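Carbohydrate-binding protein (Flavonifractor plautii, PDB 6N1B) removes the acetyl group from N-acetylgalactosamine of the A blood group antigen and binds the blood group B trisaccharide. Local coordinates at residues I154-V159 / P164-E169; V124-A127 / M132-Y135; V210-D213 / F218-W221. All coordinates share one frame; numbering follows the deposited sequence. Where two conformers were deposited one is given.

How neighbouring sheets of a beta-propeller are built and joined can be followed through three contacts of this chain. Contacts 1 and 2 meet in one four-stranded sheet, in which strands 131-140 and 148-155 are neighbours; their centres are 11 Å apart, and Ser155 N meets Met132 O at 2.9 Å, a probable hydrogen bond. Contact 3 belongs to the next four-stranded sheet along the chain. Its centre is 11 Å from that of contact 2, and Phe218 CZ packs 3.8 Å from Asn126 ND2. Contacts 1 and 3 do not touch. The side chains of Val124 and Val210 each come within about 6 Å of a bound calcium ion, and the glycan-pocket residues His117 and Cys119 lie on strand 116-126, which runs on into contact 2.

Contact 1. Residues I154-V159 / P164-E169; sequences ISYDGV and PVTYDE
Apolar packing of Ile154 and Tyr156 against Pro164, completed by a water bridge, joins the end of strand 148-155 to the chain that returns beside it, where the third strand of a four-stranded propeller sheet ends. Different atoms of the proline ring serve the two partners: Ile154 meets CG and CD, Tyr156 meets CB. Ile154 CD1 lies 3.8 Å from Pro164 CG, the two side chains crossing at about a right angle. With CG1 turned beside the backbone N (chi1 -67°), CG2 of Ile154 stands anti to that N and also reaches Pro164 CG, at 3.9 Å. Pro164 CB instead lies 3.7 Å from Tyr156 OH and approaches the phenol ring obliquely. Trp174 touches both Ile154 and Pro164, extending the apolar cluster beyond the two segments.

Pro164 also opens a type I beta turn, closed by Tyr167 N donating to Pro164 O at 3.0 Å. The chain leaving the strand is held locally as well: Ser155 OG accepts from Gly158 N in an ST motif, and Asp157 OD1 accepts from Val159 N in an Asx turn, met from above the carboxylate plane. At the polar end of the contact, Trp174 NE1 bonds to Tyr156 OH and Thr166 OG1 to Ser175 O. One water spans the two hydroxyls, 2.6 Å from Tyr156 OH and donating to Thr166 OG1 over 2.6 Å.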
# COMPACT_ATOMS: atom_id res chain seq x y z
N ILE A 154 -12.28 -0.25 -10.99
CA ILE A 154 -13.28 0.37 -10.11
C ILE A 154 -14.37 -0.66 -9.80
O ILE A 154 -14.68 -1.56 -10.64
CB ILE A 154 -13.88 1.59 -10.84
CG1 ILE A 154 -12.82 2.68 -11.01
CG2 ILE A 154 -15.14 2.16 -10.17
CD1 ILE A 154 -13.13 3.76 -12.02
N SER A 155 -14.96 -0.55 -8.58
CA SER A 155 -16.07 -1.42 -8.26
C SER A 155 -17.17 -0.63 -7.57
O SER A 155 -16.89 0.22 -6.69
CB SER A 155 -15.61 -2.55 -7.31
OG SER A 155 -16.65 -3.48 -6.99
N TYR A 156 -18.42 -0.97 -7.94
CA TYR A 156 -19.60 -0.54 -7.26
C TYR A 156 -20.13 -1.49 -6.17
O TYR A 156 -20.79 -1.02 -5.20
CB TYR A 156 -20.71 -0.22 -8.24
CG TYR A 156 -20.43 0.81 -9.27
CD1 TYR A 156 -20.38 2.18 -8.88
CD2 TYR A 156 -20.23 0.56 -10.59
CE1 TYR A 156 -20.23 3.18 -9.84
CE2 TYR A 156 -20.08 1.56 -11.58
CZ TYR A 156 -20.10 2.89 -11.18
OH TYR A 156 -19.97 3.89 -12.11
N ASP A 157 -19.94 -2.78 -6.42
CA ASP A 157 -20.57 -3.82 -5.61
C ASP A 157 -19.63 -4.62 -4.77
O ASP A 157 -20.06 -5.44 -3.97
CB ASP A 157 -21.43 -4.79 -6.51
CG ASP A 157 -20.60 -5.62 -7.46
OD1 ASP A 157 -19.37 -5.54 -7.46
OD2 ASP A 157 -21.25 -6.35 -8.25
N GLY A 158 -18.33 -4.36 -4.86
CA GLY A 158 -17.29 -5.04 -4.06
C GLY A 158 -16.85 -6.39 -4.61
O GLY A 158 -15.89 -7.00 -4.14
N VAL A 159 -17.61 -6.86 -5.63
CA VAL A 159 -17.43 -8.18 -6.21
C VAL A 159 -16.78 -8.15 -7.60
O VAL A 159 -15.89 -8.94 -7.95
CB VAL A 159 -18.84 -8.94 -6.25
CG1 VAL A 159 -18.75 -10.24 -6.99
CG2 VAL A 159 -19.39 -9.10 -4.88
N PRO A 164 -16.11 1.01 -15.43
CA PRO A 164 -17.58 1.35 -15.34
C PRO A 164 -18.23 1.37 -16.72
O PRO A 164 -17.67 1.88 -17.71
CB PRO A 164 -17.57 2.74 -14.70
CG PRO A 164 -16.30 2.73 -13.83
CD PRO A 164 -15.28 2.02 -14.74
N VAL A 165 -19.48 0.95 -16.75
CA VAL A 165 -20.18 0.98 -18.02
C VAL A 165 -20.56 2.38 -18.46
O VAL A 165 -20.86 2.54 -19.67
CB VAL A 165 -21.44 0.06 -17.97
CG1 VAL A 165 -21.07 -1.41 -17.70
CG2 VAL A 165 -22.48 0.54 -17.00
N THR A 166 -20.48 3.38 -17.55
CA THR A 166 -20.68 4.77 -17.93
C THR A 166 -19.38 5.56 -18.03
O THR A 166 -19.34 6.78 -18.03
CB THR A 166 -21.64 5.51 -16.97
OG1 THR A 166 -21.09 5.52 -15.64
CG2 THR A 166 -23.00 4.85 -16.94
N TYR A 167 -18.23 4.81 -18.10
CA TYR A 167 -16.96 5.39 -18.47
C TYR A 167 -16.80 5.31 -19.98
O TYR A 167 -17.03 4.26 -20.58
CB TYR A 167 -15.83 4.63 -17.81
CG TYR A 167 -14.42 5.02 -18.27
CD1 TYR A 167 -13.81 6.15 -17.80
CD2 TYR A 167 -13.75 4.21 -19.19
CE1 TYR A 167 -12.54 6.51 -18.23
CE2 TYR A 167 -12.45 4.49 -19.60
CZ TYR A 167 -11.90 5.68 -19.11
OH TYR A 167 -10.59 6.04 -19.51
N ASP A 168 -16.46 6.44 -20.58
CA ASP A 168 -16.25 6.54 -22.02
C ASP A 168 -14.78 6.58 -22.33
O ASP A 168 -14.09 7.52 -21.93
CB ASP A 168 -16.94 7.82 -22.53
CG ASP A 168 -16.83 8.05 -24.05
OD1 ASP A 168 -15.99 7.50 -24.70
OD2 ASP A 168 -17.63 8.90 -24.51
N GLU A 169 -14.26 5.47 -22.91
CA GLU A 169 -12.83 5.40 -23.17
C GLU A 169 -12.30 6.48 -24.10
O GLU A 169 -11.11 6.79 -24.13
CB GLU A 169 -12.41 4.05 -23.69
CG GLU A 169 -13.01 3.74 -25.01
CD GLU A 169 -14.56 3.30 -25.08
OE1 GLU A 169 -15.58 3.40 -24.09
OE2 GLU A 169 -14.79 2.80 -26.28
O HOH W 1 -20.97 3.18 -14.42

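Contact 2. Residues V124-A127 / M132-Y135; sequences VYNA and MMAY
The beta hairpin formed by strands 116-126 and 131-140, the first two strands of a propeller sheet, brings Val124 opposite Met133 and Tyr125 opposite Met132. Val124 and Met133 form the antiparallel hydrogen-bonded pair: Val124 N donates to Met133 O at 2.9 Å, and Met133 N returns the bond to Val124 O at 2.8 Å. Tyr125 and Met132 are the non-hydrogen-bonded pair that follows, and here the side chains carry the contact. The Met132 chain is bent at chi2 (-69°), which turns its sulfur toward the partner strand, 3.9 Å from Tyr125 CB. That sulfur lies at the edge of the tyrosine ring, 5.4 Å from its centroid, in a Met-aromatic contact. Tyr125 OH is bonded to Asp130 in the connecting turn, while Val58 and Leu60 of strand 52-60 touch both side chains of the pair.

The face bearing Val124 and Met133 turns toward the next four-stranded sheet, where Ile209 touches Val124 and Tyr135. Beside it, the Asn126 amide is held at both ends: OD1 accepts from Tyr129 N, and ND2 makes a weak but nearly straight hydrogen bond to Met133 SD, 3.5 Å long at 169°.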
# COMPACT_ATOMS: atom_id res chain seq x y z
N VAL A 124 -8.81 3.72 -3.03
CA VAL A 124 -9.55 4.88 -2.52
C VAL A 124 -11.05 4.67 -2.61
O VAL A 124 -11.52 4.17 -3.62
CB VAL A 124 -9.15 6.11 -3.36
CG1 VAL A 124 -9.72 7.42 -2.78
CG2 VAL A 124 -7.71 6.26 -3.39
N TYR A 125 -11.77 5.11 -1.58
CA TYR A 125 -13.22 5.25 -1.67
C TYR A 125 -13.59 6.59 -2.28
O TYR A 125 -13.11 7.63 -1.83
CB TYR A 125 -13.84 5.15 -0.29
CG TYR A 125 -15.34 5.34 -0.30
CD1 TYR A 125 -16.14 4.44 -0.96
CD2 TYR A 125 -15.91 6.42 0.28
CE1 TYR A 125 -17.49 4.56 -1.02
CE2 TYR A 125 -17.32 6.60 0.28
CZ TYR A 125 -18.11 5.70 -0.40
OH TYR A 125 -19.49 5.92 -0.46
N ASN A 126 -14.35 6.53 -3.35
CA ASN A 126 -14.85 7.72 -4.06
C ASN A 126 -16.33 7.93 -3.58
O ASN A 126 -17.20 7.20 -3.95
CB ASN A 126 -14.80 7.48 -5.57
CG ASN A 126 -15.16 8.72 -6.34
OD1 ASN A 126 -16.14 9.37 -6.02
ND2 ASN A 126 -14.44 8.97 -7.47
N ALA A 127 -16.47 8.91 -2.72
CA ALA A 127 -17.82 9.17 -2.13
C ALA A 127 -18.81 9.62 -3.16
O ALA A 127 -19.98 9.26 -3.10
CB ALA A 127 -17.68 10.19 -0.99
N MET A 132 -15.28 2.08 -5.04
CA MET A 132 -13.85 1.93 -4.80
C MET A 132 -13.07 2.00 -6.09
O MET A 132 -13.46 1.49 -7.14
CB MET A 132 -13.56 0.56 -4.12
CG MET A 132 -14.17 0.41 -2.69
SD MET A 132 -13.37 1.46 -1.49
CE MET A 132 -14.40 1.00 -0.09
N MET A 133 -11.87 2.64 -5.94
CA MET A 133 -10.93 2.81 -7.06
C MET A 133 -9.60 2.12 -6.63
O MET A 133 -8.98 2.60 -5.71
CB MET A 133 -10.69 4.29 -7.31
CG MET A 133 -11.95 5.11 -7.59
SD MET A 133 -11.66 6.88 -7.80
CE MET A 133 -10.95 6.93 -9.44
N ALA A 134 -9.32 0.97 -7.28
CA ALA A 134 -8.16 0.20 -6.91
C ALA A 134 -7.05 0.41 -8.00
O ALA A 134 -7.26 0.04 -9.18
CB ALA A 134 -8.51 -1.29 -6.83
N TYR A 135 -5.94 1.00 -7.57
CA TYR A 135 -4.79 1.27 -8.44
C TYR A 135 -3.71 0.23 -8.21
O TYR A 135 -3.58 -0.30 -7.09
CB TYR A 135 -4.22 2.65 -8.09
CG TYR A 135 -5.16 3.81 -8.37
CD1 TYR A 135 -6.06 4.25 -7.41
CD2 TYR A 135 -5.08 4.54 -9.54
CE1 TYR A 135 -6.88 5.33 -7.67
CE2 TYR A 135 -5.89 5.63 -9.81
CZ TYR A 135 -6.76 6.05 -8.82
OH TYR A 135 -7.58 7.13 -9.02

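Contact 3. Residues V210-D213 / F218-W221; sequences VYDD and FILW
Val210 and Ile219 are bound through two backbone hydrogen bonds, Val210 N to Ile219 O at 3.0 Å and Ile219 N to Val210 O at 2.9 Å, in the beta hairpin of strands 207-212 and 217-224. This is the opening hairpin of a propeller sheet, and its polar groups also tie down the turn: Asp212 OD2 forms a salt bridge with Arg215, and Tyr211 OH is bonded to Asp216. Beyond the Val210 pair, Tyr211 and Phe218 make the antiparallel non-hydrogen-bonded pair and meet as a T-shaped stack. The tyrosine edge points into the phenylalanine face, with centroids 4.9 Å apart and planes at 63°. Tyr211 CD1 sits over the centre of the Phe218 ring, 3.5 Å above its plane.

On the other face of the sheet, Ile219 stretches its CD1 to 3.9 Å from Asp212 CB, beside the carboxylate. The Trp221 indole stands steeply on the sheet beside Ile219 and Val210, its NE1 bonded to Gly309 O. Ile219 CG2 sits over one ring face, toward its rim, 3.4 Å above the plane. The six-membered ring reaches back to Val210, whose CB lies in the ring plane, 3.8 Å from Trp221 CZ3.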
# COMPACT_ATOMS: atom_id res chain seq x y z
N VAL A 210 -4.91 10.13 -2.53
CA VAL A 210 -5.79 10.83 -1.58
C VAL A 210 -6.61 11.83 -2.37
O VAL A 210 -6.12 12.52 -3.25
CB VAL A 210 -4.98 11.57 -0.48
CG1 VAL A 210 -5.87 12.50 0.38
CG2 VAL A 210 -4.23 10.60 0.37
N TYR A 211 -7.90 11.91 -2.02
CA TYR A 211 -8.74 13.05 -2.45
C TYR A 211 -8.64 14.16 -1.50
O TYR A 211 -8.96 14.06 -0.33
CB TYR A 211 -10.20 12.60 -2.62
CG TYR A 211 -11.02 13.80 -3.15
CD1 TYR A 211 -10.93 14.13 -4.48
CD2 TYR A 211 -11.85 14.55 -2.33
CE1 TYR A 211 -11.65 15.22 -5.00
CE2 TYR A 211 -12.60 15.61 -2.81
CZ TYR A 211 -12.46 15.96 -4.12
OH TYR A 211 -13.17 17.00 -4.68
N ASP A 212 -8.09 15.32 -1.99
CA ASP A 212 -8.00 16.54 -1.23
C ASP A 212 -9.38 17.31 -1.38
O ASP A 212 -9.64 17.83 -2.47
CB ASP A 212 -6.84 17.39 -1.73
CG ASP A 212 -6.69 18.80 -1.13
OD1 ASP A 212 -7.62 19.35 -0.67
OD2 ASP A 212 -5.50 19.34 -1.21
N ASP A 213 -10.16 17.30 -0.33
CA ASP A 213 -11.47 17.94 -0.32
C ASP A 213 -11.42 19.45 -0.09
O ASP A 213 -12.49 20.06 -0.04
CB ASP A 213 -12.36 17.23 0.71
CG ASP A 213 -13.85 17.45 0.52
OD1 ASP A 213 -14.36 17.89 -0.56
OD2 ASP A 213 -14.49 17.11 1.53
N PHE A 218 -7.73 15.00 -6.84
CA PHE A 218 -7.02 13.79 -6.45
C PHE A 218 -5.51 14.02 -6.53
O PHE A 218 -5.03 14.67 -7.49
CB PHE A 218 -7.43 12.59 -7.36
CG PHE A 218 -8.87 12.18 -7.21
CD1 PHE A 218 -9.91 12.84 -7.82
CD2 PHE A 218 -9.18 11.10 -6.38
CE1 PHE A 218 -11.21 12.42 -7.71
CE2 PHE A 218 -10.52 10.68 -6.27
CZ PHE A 218 -11.50 11.36 -6.93
N ILE A 219 -4.77 13.43 -5.60
CA ILE A 219 -3.34 13.49 -5.55
C ILE A 219 -2.78 12.10 -5.53
O ILE A 219 -3.28 11.24 -4.76
CB ILE A 219 -2.82 14.33 -4.35
CG1 ILE A 219 -3.57 15.65 -4.23
CG2 ILE A 219 -1.35 14.50 -4.45
CD1 ILE A 219 -3.23 16.47 -3.01
N LEU A 220 -1.74 11.85 -6.30
CA LEU A 220 -1.07 10.55 -6.33
C LEU A 220 0.42 10.79 -6.08
O LEU A 220 1.04 11.60 -6.80
CB LEU A 220 -1.31 9.86 -7.67
CG LEU A 220 -0.70 8.44 -7.88
CD1 LEU A 220 -1.52 7.71 -8.97
CD2 LEU A 220 0.75 8.43 -8.25
N TRP A 221 1.00 10.18 -5.04
CA TRP A 221 2.42 10.21 -4.79
C TRP A 221 3.05 8.87 -5.17
O TRP A 221 2.43 7.81 -4.97
CB TRP A 221 2.74 10.44 -3.32
CG TRP A 221 2.26 11.77 -2.76
CD1 TRP A 221 3.00 12.91 -2.58
CD2 TRP A 221 0.94 12.09 -2.22
NE1 TRP A 221 2.24 13.89 -2.01
CE2 TRP A 221 0.97 13.42 -1.77
CE3 TRP A 221 -0.24 11.41 -2.14
CZ2 TRP A 221 -0.12 14.04 -1.20
CZ3 TRP A 221 -1.34 12.03 -1.59
CH2 TRP A 221 -1.30 13.32 -1.12